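Long-range contacts in hypothetical protein PH1313 (Pyrococcus horikoshii, PDB 1VBK), which is of unknown function but, as a THUMP domain-containing relative of the tRNA-thiolating and thiamine-biosynthesis protein ThiI, probably binds RNA and ATP: residues I87-K98 with I154-T165; S243-I251 with F279-Y287. All coordinates share one frame; numbering follows the deposited sequence.

Contact 1: residues I87-K98 with I154-T165; sequences INRTALLMFRKK and IEIMQGKAYIYT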
loop_
_atom_site.group_PDB
_atom_site.type_symbol
_atom_site.label_atom_id
_atom_site.label_comp_id
_atom_site.label_asym_id
_atom_site.label_seq_id
_atom_site.Cartn_x
_atom_site.Cartn_y
_atom_site.Cartn_z
ATOM N N ILE A 87 -22.411 -39.499 18.563
ATOM C CA ILE A 87 -21.128 -39.006 19.059
ATOM C C ILE A 87 -20.364 -40.164 19.725
ATOM O O ILE A 87 -19.166 -40.332 19.502
ATOM C CB ILE A 87 -21.327 -37.853 20.076
ATOM C CG1 ILE A 87 -21.816 -36.593 19.346
ATOM C CG2 ILE A 87 -20.027 -37.565 20.814
ATOM C CD1 ILE A 87 -22.196 -35.449 20.280
ATOM N N ASN A 88 -21.059 -40.968 20.528
ATOM C CA ASN A 88 -20.407 -42.101 21.189
ATOM C C ASN A 88 -19.871 -43.138 20.209
ATOM O O ASN A 88 -18.719 -43.565 20.317
ATOM C CB ASN A 88 -21.360 -42.811 22.160
ATOM C CG ASN A 88 -21.385 -42.165 23.531
ATOM O OD1 ASN A 88 -20.426 -41.504 23.931
ATOM N ND2 ASN A 88 -22.475 -42.366 24.265
ATOM N N ARG A 89 -20.692 -43.553 19.250
ATOM C CA ARG A 89 -20.217 -44.567 18.325
ATOM C C ARG A 89 -19.107 -44.065 17.405
ATOM O O ARG A 89 -18.183 -44.815 17.100
ATOM C CB ARG A 89 -21.371 -45.180 17.517
ATOM C CG ARG A 89 -21.893 -44.381 16.345
ATOM C CD ARG A 89 -22.527 -45.343 15.328
ATOM N NE ARG A 89 -23.203 -44.659 14.226
ATOM C CZ ARG A 89 -24.487 -44.310 14.231
ATOM N NH1 ARG A 89 -25.251 -44.581 15.285
ATOM N NH2 ARG A 89 -25.011 -43.693 13.178
ATOM N N THR A 90 -19.172 -42.807 16.975
ATOM C CA THR A 90 -18.116 -42.285 16.111
ATOM C C THR A 90 -16.833 -42.119 16.919
ATOM O O THR A 90 -15.742 -42.388 16.428
ATOM C CB THR A 90 -18.492 -40.928 15.490
ATOM O OG1 THR A 90 -19.736 -41.050 14.792
ATOM C CG2 THR A 90 -17.412 -40.488 14.494
ATOM N N ALA A 91 -16.968 -41.671 18.164
ATOM C CA ALA A 91 -15.808 -41.494 19.028
ATOM C C ALA A 91 -15.095 -42.837 19.238
ATOM O O ALA A 91 -13.868 -42.906 19.175
ATOM C CB ALA A 91 -16.234 -40.908 20.363
ATOM N N LEU A 92 -15.864 -43.898 19.479
ATOM C CA LEU A 92 -15.282 -45.226 19.688
ATOM C C LEU A 92 -14.630 -45.741 18.403
ATOM O O LEU A 92 -13.550 -46.333 18.434
ATOM C CB LEU A 92 -16.355 -46.214 20.169
ATOM C CG LEU A 92 -15.928 -47.657 20.465
ATOM C CD1 LEU A 92 -14.791 -47.675 21.479
ATOM C CD2 LEU A 92 -17.126 -48.436 21.000
ATOM N N LEU A 93 -15.282 -45.497 17.274
ATOM C CA LEU A 93 -14.754 -45.924 15.982
ATOM C C LEU A 93 -13.389 -45.287 15.718
ATOM O O LEU A 93 -12.432 -45.957 15.309
ATOM C CB LEU A 93 -15.725 -45.525 14.869
ATOM C CG LEU A 93 -15.329 -45.900 13.440
ATOM C CD1 LEU A 93 -15.437 -47.409 13.264
ATOM C CD2 LEU A 93 -16.247 -45.189 12.447
ATOM N N MET A 94 -13.298 -43.985 15.953
ATOM C CA MET A 94 -12.048 -43.279 15.736
ATOM C C MET A 94 -10.997 -43.634 16.779
ATOM O O MET A 94 -9.805 -43.648 16.488
ATOM C CB MET A 94 -12.306 -41.777 15.709
ATOM C CG MET A 94 -13.214 -41.404 14.551
ATOM S SD MET A 94 -13.225 -39.676 14.186
ATOM C CE MET A 94 -11.565 -39.513 13.418
ATOM N N PHE A 95 -11.445 -43.922 17.994
ATOM C CA PHE A 95 -10.528 -44.296 19.062
ATOM C C PHE A 95 -9.861 -45.610 18.687
ATOM O O PHE A 95 -8.647 -45.765 18.830
ATOM C CB PHE A 95 -11.286 -44.456 20.384
ATOM C CG PHE A 95 -10.433 -44.964 21.519
ATOM C CD1 PHE A 95 -10.169 -46.327 21.659
ATOM C CD2 PHE A 95 -9.883 -44.080 22.440
ATOM C CE1 PHE A 95 -9.367 -46.803 22.703
ATOM C CE2 PHE A 95 -9.083 -44.540 23.486
ATOM C CZ PHE A 95 -8.824 -45.907 23.617
ATOM N N ARG A 96 -10.661 -46.555 18.203
ATOM C CA ARG A 96 -10.136 -47.858 17.819
ATOM C C ARG A 96 -9.148 -47.756 16.668
ATOM O O ARG A 96 -8.116 -48.430 16.668
ATOM C CB ARG A 96 -11.292 -48.808 17.491
ATOM C CG ARG A 96 -11.973 -49.306 18.757
ATOM C CD ARG A 96 -13.294 -50.009 18.520
ATOM N NE ARG A 96 -13.725 -50.702 19.735
ATOM C CZ ARG A 96 -14.911 -51.278 19.899
ATOM N NH1 ARG A 96 -15.809 -51.246 18.927
ATOM N NH2 ARG A 96 -15.190 -51.900 21.039
ATOM N N LYS A 97 -9.439 -46.891 15.704
ATOM C CA LYS A 97 -8.537 -46.720 14.577
ATOM C C LYS A 97 -7.192 -46.203 15.078
ATOM O O LYS A 97 -6.139 -46.703 14.689
ATOM C CB LYS A 97 -9.120 -45.739 13.557
ATOM C CG LYS A 97 -8.153 -45.419 12.428
ATOM C CD LYS A 97 -8.821 -44.647 11.297
ATOM C CE LYS A 97 -7.793 -44.236 10.252
ATOM N NZ LYS A 97 -6.984 -45.407 9.795
ATOM N N LYS A 98 -7.233 -45.202 15.951
ATOM C CA LYS A 98 -6.010 -44.632 16.492
ATOM C C LYS A 98 -5.292 -45.629 17.400
ATOM O O LYS A 98 -4.066 -45.752 17.347
ATOM C CB LYS A 98 -6.329 -43.356 17.269
ATOM C CG LYS A 98 -5.118 -42.680 17.906
ATOM C CD LYS A 98 -4.173 -42.082 16.877
ATOM C CE LYS A 98 -3.083 -41.280 17.575
ATOM N NZ LYS A 98 -2.166 -40.614 16.614
ATOM N N ILE A 154 -13.903 -33.396 20.330
ATOM C CA ILE A 154 -15.284 -33.271 19.882
ATOM C C ILE A 154 -15.717 -31.811 19.868
ATOM O O ILE A 154 -15.688 -31.139 20.895
ATOM C CB ILE A 154 -16.244 -34.053 20.817
ATOM C CG1 ILE A 154 -15.812 -35.521 20.901
ATOM C CG2 ILE A 154 -17.685 -33.933 20.315
ATOM C CD1 ILE A 154 -16.608 -36.348 21.910
ATOM N N GLU A 155 -16.104 -31.320 18.696
ATOM C CA GLU A 155 -16.565 -29.950 18.572
ATOM C C GLU A 155 -17.994 -29.988 18.054
ATOM O O GLU A 155 -18.276 -30.614 17.032
ATOM C CB GLU A 155 -15.656 -29.164 17.618
ATOM C CG GLU A 155 -14.259 -28.929 18.190
ATOM C CD GLU A 155 -13.407 -28.011 17.335
ATOM O OE1 GLU A 155 -13.975 -27.191 16.586
ATOM O OE2 GLU A 155 -12.165 -28.100 17.433
ATOM N N ILE A 156 -18.901 -29.338 18.775
ATOM C CA ILE A 156 -20.303 -29.315 18.375
ATOM C C ILE A 156 -20.681 -27.917 17.909
ATOM O O ILE A 156 -20.444 -26.930 18.599
ATOM C CB ILE A 156 -21.216 -29.746 19.536
ATOM C CG1 ILE A 156 -20.731 -31.090 20.086
ATOM C CG2 ILE A 156 -22.662 -29.866 19.046
ATOM C CD1 ILE A 156 -21.541 -31.611 21.246
ATOM N N MET A 157 -21.276 -27.844 16.729
ATOM C CA MET A 157 -21.638 -26.560 16.159
ATOM C C MET A 157 -22.868 -26.695 15.277
ATOM O O MET A 157 -22.879 -27.480 14.329
ATOM C CB MET A 157 -20.444 -26.035 15.355
ATOM C CG MET A 157 -20.656 -24.732 14.618
ATOM S SD MET A 157 -19.073 -24.107 13.995
ATOM C CE MET A 157 -18.749 -25.246 12.644
ATOM N N GLN A 158 -23.908 -25.935 15.610
ATOM C CA GLN A 158 -25.152 -25.945 14.852
ATOM C C GLN A 158 -25.676 -27.337 14.505
ATOM O O GLN A 158 -25.864 -27.658 13.333
ATOM C CB GLN A 158 -24.979 -25.130 13.563
ATOM C CG GLN A 158 -24.564 -23.694 13.801
ATOM C CD GLN A 158 -24.470 -22.878 12.516
ATOM O OE1 GLN A 158 -23.995 -21.748 12.528
ATOM N NE2 GLN A 158 -24.929 -23.450 11.407
ATOM N N GLY A 159 -25.899 -28.164 15.522
ATOM C CA GLY A 159 -26.435 -29.499 15.293
ATOM C C GLY A 159 -25.520 -30.556 14.698
ATOM O O GLY A 159 -25.960 -31.681 14.435
ATOM N N LYS A 160 -24.257 -30.209 14.471
ATOM C CA LYS A 160 -23.302 -31.161 13.916
ATOM C C LYS A 160 -22.169 -31.369 14.910
ATOM O O LYS A 160 -21.770 -30.438 15.609
ATOM C CB LYS A 160 -22.700 -30.640 12.606
ATOM C CG LYS A 160 -23.703 -30.333 11.500
ATOM C CD LYS A 160 -24.395 -31.585 10.998
ATOM C CE LYS A 160 -25.317 -31.259 9.833
ATOM N NZ LYS A 160 -26.055 -32.461 9.367
ATOM N N ALA A 161 -21.661 -32.596 14.974
ATOM C CA ALA A 161 -20.542 -32.913 15.856
ATOM C C ALA A 161 -19.357 -33.272 14.962
ATOM O O ALA A 161 -19.499 -34.035 14.007
ATOM C CB ALA A 161 -20.890 -34.095 16.766
ATOM N N TYR A 162 -18.197 -32.710 15.271
ATOM C CA TYR A 162 -16.979 -32.965 14.508
ATOM C C TYR A 162 -16.046 -33.715 15.442
ATOM O O TYR A 162 -15.574 -33.166 16.429
ATOM C CB TYR A 162 -16.363 -31.637 14.070
ATOM C CG TYR A 162 -17.292 -30.834 13.188
ATOM C CD1 TYR A 162 -17.368 -31.080 11.817
ATOM C CD2 TYR A 162 -18.133 -29.867 13.731
ATOM C CE1 TYR A 162 -18.265 -30.380 11.006
ATOM C CE2 TYR A 162 -19.039 -29.161 12.929
ATOM C CZ TYR A 162 -19.098 -29.424 11.570
ATOM O OH TYR A 162 -19.996 -28.744 10.776
ATOM N N ILE A 163 -15.785 -34.974 15.115
ATOM C CA ILE A 163 -14.956 -35.824 15.955
ATOM C C ILE A 163 -13.600 -36.123 15.336
ATOM O O ILE A 163 -13.515 -36.528 14.180
ATOM C CB ILE A 163 -15.716 -37.125 16.245
ATOM C CG1 ILE A 163 -17.082 -36.769 16.852
ATOM C CG2 ILE A 163 -14.911 -38.023 17.170
ATOM C CD1 ILE A 163 -17.953 -37.962 17.171
ATOM N N TYR A 164 -12.541 -35.931 16.116
ATOM C CA TYR A 164 -11.193 -36.147 15.614
ATOM C C TYR A 164 -10.232 -36.764 16.635
ATOM O O TYR A 164 -10.488 -36.745 17.837
ATOM C CB TYR A 164 -10.611 -34.808 15.142
ATOM C CG TYR A 164 -10.458 -33.779 16.253
ATOM C CD1 TYR A 164 -11.490 -32.889 16.570
ATOM C CD2 TYR A 164 -9.277 -33.703 16.991
ATOM C CE1 TYR A 164 -11.335 -31.942 17.602
ATOM C CE2 TYR A 164 -9.115 -32.776 18.010
ATOM C CZ TYR A 164 -10.139 -31.899 18.312
ATOM O OH TYR A 164 -9.938 -30.978 19.320
ATOM N N THR A 165 -9.125 -37.310 16.140
ATOM C CA THR A 165 -8.091 -37.875 17.008
ATOM C C THR A 165 -6.759 -37.197 16.702
ATOM O O THR A 165 -5.797 -37.343 17.458
ATOM C CB THR A 165 -7.908 -39.396 16.810
ATOM O OG1 THR A 165 -7.677 -39.677 15.428
ATOM C CG2 THR A 165 -9.131 -40.153 17.295
HETATM O O HOH W 1 -8.874 -42.090 14.496
#
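Ile87 and Ile163 meet in the packing of helix 84-102 on the beta-hairpin 154-164 of the THUMP domain. The axes of helix 87-98 and strand 160-164 run 18° from parallel and come within 8.5 Å, and no direct hydrogen bond crosses. The tight part is apolar: Ile87 CG1 lies 3.7 Å from Ala161 CB; with CG1 beside the backbone N (chi1 -71°), CG2 is left anti to it and turns to Ile154 CD1. At the end of the side chain, Ile87 CD1 meets Ile156 CD1, the two side chains nearly perpendicular. Cutting Ile87 back to an alanine would probably deprive Ile154 CD1 and Ile156 CD1 of their partner and open a gap beside Ala161. Ile163 CD1 is pressed against Thr90 CB at 3.5 Å, closer than usual carbon contact; the Thr90 hydroxyl is engaged by Lys86 O within its own helix. Met94 SD lies 3.2 Å from Ile163 O, and the bend at chi3 carries CE toward Tyr164 CA. The looser side begins at partly exposed Thr165 and Lys98, where Lys98 CB stays 4.3 Å from Thr165 CG2. Beside the direct contact of Thr165 CG2 with Met94, a water donates to Met94 O at 2.7 Å and hydrogen-bonds Thr165 OG1 at 2.9 Å.

Contact 2: residues S243-I251 with F279-Y287; sequences SFDRVLKLI and FKMFPVPVY
An edge-to-face pair of phenylalanines, Phe244 and Phe282, anchors the packing of helix 244-254 against the segment that leads from helix 273-281 into strand 286-287, in the parallel alpha/beta domain related to ThiI. The rings are offset, with centroids 5.3 Å apart and planes at 70°. The edge of Phe244 is directed at the face of Phe282, with Phe244 CZ 3.7 Å above that ring's plane and displaced toward its rim. Because Phe244 CG is anti to the backbone N (chi1 -164°), its ring projects toward Met281. The carbonyl Met281 O lies at the ring edge in plane, 3.2 Å from Phe244 CE2. Met281 CE touches Phe244 CE1 at 3.5 Å, and its sulfur makes an oblique Met-aromatic contact, 31° off the ring normal.

One and two helical turns on, aliphatic groups continue the interface. Leu248 CD2 lies against Pro283 CD at 3.6 Å. Ile251 CD1 reaches Phe282 CD1 at 4.0 Å, near the plane of the ring, and Val247 CG1 comes to the same edge. Ile251 CG2 also meets Val284 CG1 at 4.2 Å, the two side chains lying alongside with their ends pointing opposite ways. Beneath them, Ile251, Phe282 and Val284 all touch Val259 of strand 258-260. On the outer side, Trp21 of the second subunit packs on both Leu248 and Pro283, bringing this surface into the dimer interface.

With no hydrogen bond across the segments, attachment rests on ring and aliphatic packing. The polarised C-H edge of Phe244 faces both an electron-rich aromatic face and a carbonyl oxygen, an arrangement likely to add a weak electrostatic preference to the apolar fit.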
loop_
_atom_site.group_PDB
_atom_site.type_symbol
_atom_site.label_atom_id
_atom_site.label_comp_id
_atom_site.label_asym_id
_atom_site.label_seq_id
_atom_site.Cartn_x
_atom_site.Cartn_y
_atom_site.Cartn_z
ATOM N N SER A 243 17.775 -3.370 -13.492
ATOM C CA SER A 243 18.354 -2.165 -12.895
ATOM C C SER A 243 17.430 -1.628 -11.804
ATOM O O SER A 243 16.281 -2.053 -11.703
ATOM C CB SER A 243 18.590 -1.103 -13.971
ATOM O OG SER A 243 17.490 -1.028 -14.858
ATOM N N PHE A 244 17.918 -0.694 -10.992
ATOM C CA PHE A 244 17.100 -0.170 -9.898
ATOM C C PHE A 244 15.840 0.565 -10.340
ATOM O O PHE A 244 14.844 0.574 -9.612
ATOM C CB PHE A 244 17.925 0.745 -8.988
ATOM C CG PHE A 244 17.277 1.013 -7.650
ATOM C CD1 PHE A 244 17.071 -0.024 -6.745
ATOM C CD2 PHE A 244 16.865 2.294 -7.303
ATOM C CE1 PHE A 244 16.461 0.214 -5.509
ATOM C CE2 PHE A 244 16.251 2.547 -6.067
ATOM C CZ PHE A 244 16.049 1.504 -5.172
ATOM N N ASP A 245 15.870 1.183 -11.516
ATOM C CA ASP A 245 14.696 1.899 -11.996
ATOM C C ASP A 245 13.502 0.949 -12.098
ATOM O O ASP A 245 12.373 1.328 -11.789
ATOM C CB ASP A 245 14.981 2.576 -13.347
ATOM C CG ASP A 245 15.558 1.624 -14.380
ATOM O OD1 ASP A 245 15.895 0.483 -14.021
ATOM O OD2 ASP A 245 15.686 2.021 -15.557
ATOM N N ARG A 246 13.758 -0.292 -12.504
ATOM C CA ARG A 246 12.696 -1.289 -12.628
ATOM C C ARG A 246 12.105 -1.656 -11.261
ATOM O O ARG A 246 10.924 -1.992 -11.156
ATOM C CB ARG A 246 13.233 -2.548 -13.318
ATOM C CG ARG A 246 13.744 -2.310 -14.738
ATOM C CD ARG A 246 12.619 -1.877 -15.679
ATOM N NE ARG A 246 11.504 -2.823 -15.660
ATOM C CZ ARG A 246 10.375 -2.675 -16.351
ATOM N NH1 ARG A 246 10.200 -1.614 -17.129
ATOM N NH2 ARG A 246 9.414 -3.583 -16.256
ATOM N N VAL A 247 12.925 -1.597 -10.216
ATOM C CA VAL A 247 12.453 -1.906 -8.868
ATOM C C VAL A 247 11.495 -0.802 -8.403
ATOM O O VAL A 247 10.435 -1.082 -7.837
ATOM C CB VAL A 247 13.630 -2.010 -7.870
ATOM C CG1 VAL A 247 13.104 -2.268 -6.468
ATOM C CG2 VAL A 247 14.577 -3.131 -8.295
ATOM N N LEU A 248 11.875 0.451 -8.636
ATOM C CA LEU A 248 11.033 1.579 -8.253
ATOM C C LEU A 248 9.725 1.511 -9.035
ATOM O O LEU A 248 8.659 1.790 -8.493
ATOM C CB LEU A 248 11.743 2.907 -8.532
ATOM C CG LEU A 248 12.982 3.181 -7.670
ATOM C CD1 LEU A 248 13.708 4.425 -8.178
ATOM C CD2 LEU A 248 12.562 3.350 -6.218
ATOM N N LYS A 249 9.808 1.136 -10.309
ATOM C CA LYS A 249 8.611 1.021 -11.136
ATOM C C LYS A 249 7.670 -0.030 -10.554
ATOM O O LYS A 249 6.459 0.171 -10.510
ATOM C CB LYS A 249 8.981 0.638 -12.573
ATOM C CG LYS A 249 7.783 0.483 -13.505
ATOM C CD LYS A 249 8.232 0.189 -14.935
ATOM C CE LYS A 249 7.049 -0.092 -15.850
ATOM N NZ LYS A 249 6.091 1.046 -15.886
ATOM N N LEU A 250 8.237 -1.148 -10.106
ATOM C CA LEU A 250 7.460 -2.240 -9.522
ATOM C C LEU A 250 6.757 -1.759 -8.252
ATOM O O LEU A 250 5.576 -2.041 -8.025
ATOM C CB LEU A 250 8.386 -3.410 -9.184
ATOM C CG LEU A 250 7.783 -4.788 -8.898
ATOM C CD1 LEU A 250 7.132 -5.346 -10.171
ATOM C CD2 LEU A 250 8.883 -5.725 -8.421
ATOM N N ILE A 251 7.497 -1.042 -7.415
ATOM C CA ILE A 251 6.935 -0.520 -6.181
ATOM C C ILE A 251 5.740 0.382 -6.485
ATOM O O ILE A 251 4.680 0.253 -5.864
ATOM C CB ILE A 251 7.997 0.267 -5.390
ATOM C CG1 ILE A 251 9.052 -0.707 -4.848
ATOM C CG2 ILE A 251 7.336 1.044 -4.267
ATOM C CD1 ILE A 251 10.262 -0.037 -4.209
ATOM N N PHE A 279 17.360 3.725 3.509
ATOM C CA PHE A 279 16.311 4.673 3.827
ATOM C C PHE A 279 16.172 5.730 2.735
ATOM O O PHE A 279 15.076 6.238 2.483
ATOM C CB PHE A 279 16.608 5.355 5.163
ATOM C CG PHE A 279 15.575 6.358 5.558
ATOM C CD1 PHE A 279 14.364 5.945 6.105
ATOM C CD2 PHE A 279 15.787 7.715 5.341
ATOM C CE1 PHE A 279 13.375 6.874 6.429
ATOM C CE2 PHE A 279 14.804 8.651 5.661
ATOM C CZ PHE A 279 13.596 8.227 6.206
ATOM N N LYS A 280 17.278 6.059 2.080
ATOM C CA LYS A 280 17.254 7.073 1.034
ATOM C C LYS A 280 16.950 6.558 -0.369
ATOM O O LYS A 280 16.346 7.271 -1.166
ATOM C CB LYS A 280 18.582 7.834 1.006
ATOM C CG LYS A 280 18.864 8.658 2.255
ATOM C CD LYS A 280 20.237 9.302 2.180
ATOM C CE LYS A 280 20.526 10.151 3.405
ATOM N NZ LYS A 280 21.928 10.666 3.389
ATOM N N MET A 281 17.360 5.332 -0.686
ATOM C CA MET A 281 17.118 4.816 -2.027
ATOM C C MET A 281 15.713 4.272 -2.281
ATOM O O MET A 281 15.293 4.163 -3.432
ATOM C CB MET A 281 18.184 3.764 -2.408
ATOM C CG MET A 281 18.327 2.565 -1.486
ATOM S SD MET A 281 19.779 1.529 -1.924
ATOM C CE MET A 281 19.170 0.656 -3.354
ATOM N N PHE A 282 14.982 3.948 -1.216
ATOM C CA PHE A 282 13.622 3.427 -1.348
ATOM C C PHE A 282 12.588 4.441 -0.855
ATOM O O PHE A 282 12.777 5.072 0.181
ATOM C CB PHE A 282 13.469 2.132 -0.542
ATOM C CG PHE A 282 14.233 0.970 -1.100
ATOM C CD1 PHE A 282 13.767 0.292 -2.224
ATOM C CD2 PHE A 282 15.408 0.540 -0.494
ATOM C CE1 PHE A 282 14.460 -0.796 -2.737
ATOM C CE2 PHE A 282 16.112 -0.548 -0.999
ATOM C CZ PHE A 282 15.634 -1.220 -2.126
ATOM N N PRO A 283 11.479 4.603 -1.596
ATOM C CA PRO A 283 10.394 5.531 -1.258
ATOM C C PRO A 283 9.456 4.980 -0.183
ATOM O O PRO A 283 8.519 5.659 0.244
ATOM C CB PRO A 283 9.687 5.716 -2.589
ATOM C CG PRO A 283 9.787 4.346 -3.180
ATOM C CD PRO A 283 11.233 3.981 -2.910
ATOM N N VAL A 284 9.700 3.741 0.232
ATOM C CA VAL A 284 8.889 3.102 1.264
ATOM C C VAL A 284 9.844 2.504 2.296
ATOM O O VAL A 284 11.024 2.313 2.015
ATOM C CB VAL A 284 7.997 1.980 0.676
ATOM C CG1 VAL A 284 7.043 2.562 -0.364
ATOM C CG2 VAL A 284 8.866 0.899 0.042
ATOM N N PRO A 285 9.345 2.209 3.506
ATOM C CA PRO A 285 10.167 1.634 4.576
ATOM C C PRO A 285 10.819 0.314 4.187
ATOM O O PRO A 285 10.235 -0.485 3.456
ATOM C CB PRO A 285 9.168 1.443 5.718
ATOM C CG PRO A 285 8.163 2.521 5.475
ATOM C CD PRO A 285 7.973 2.467 3.980
ATOM N N VAL A 286 12.028 0.088 4.692
ATOM C CA VAL A 286 12.756 -1.142 4.428
ATOM C C VAL A 286 12.794 -1.919 5.739
ATOM O O VAL A 286 13.063 -1.346 6.794
ATOM C CB VAL A 286 14.195 -0.849 3.956
ATOM C CG1 VAL A 286 14.932 -2.147 3.675
ATOM C CG2 VAL A 286 14.158 0.016 2.707
ATOM N N TYR A 287 12.508 -3.212 5.674
ATOM C CA TYR A 287 12.501 -4.038 6.872
ATOM C C TYR A 287 13.595 -5.089 6.841
ATOM O O TYR A 287 13.924 -5.628 5.781
ATOM C CB TYR A 287 11.134 -4.702 7.045
ATOM C CG TYR A 287 10.007 -3.700 7.158
ATOM C CD1 TYR A 287 9.354 -3.222 6.021
ATOM C CD2 TYR A 287 9.618 -3.200 8.399
ATOM C CE1 TYR A 287 8.339 -2.271 6.117
ATOM C CE2 TYR A 287 8.603 -2.245 8.510
ATOM C CZ TYR A 287 7.968 -1.787 7.363
ATOM O OH TYR A 287 6.957 -0.856 7.462
#

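How the contacts relate
Following the chain from the N terminus, the ferredoxin-like region comes first, and contact 1 then closes a loop of 55 residues between 87-98 and 154-165, joining two parts of the THUMP domain. The chain next enters the ThiI-related domain with its five-stranded parallel sheet. There contact 2 closes a shorter loop of 27 residues between 243-251 and 279-287, tying a helix to the approach to outermost strand 286-287. The loops are in series, neither nesting nor crossing. The centres of contact 1 and contact 2 are about 53 Å apart, on opposite sides of the chain's centre. The nearest atoms of contact 1 and contact 2 are about 34 Å apart; each joins parts of its own domain, and the two do not touch.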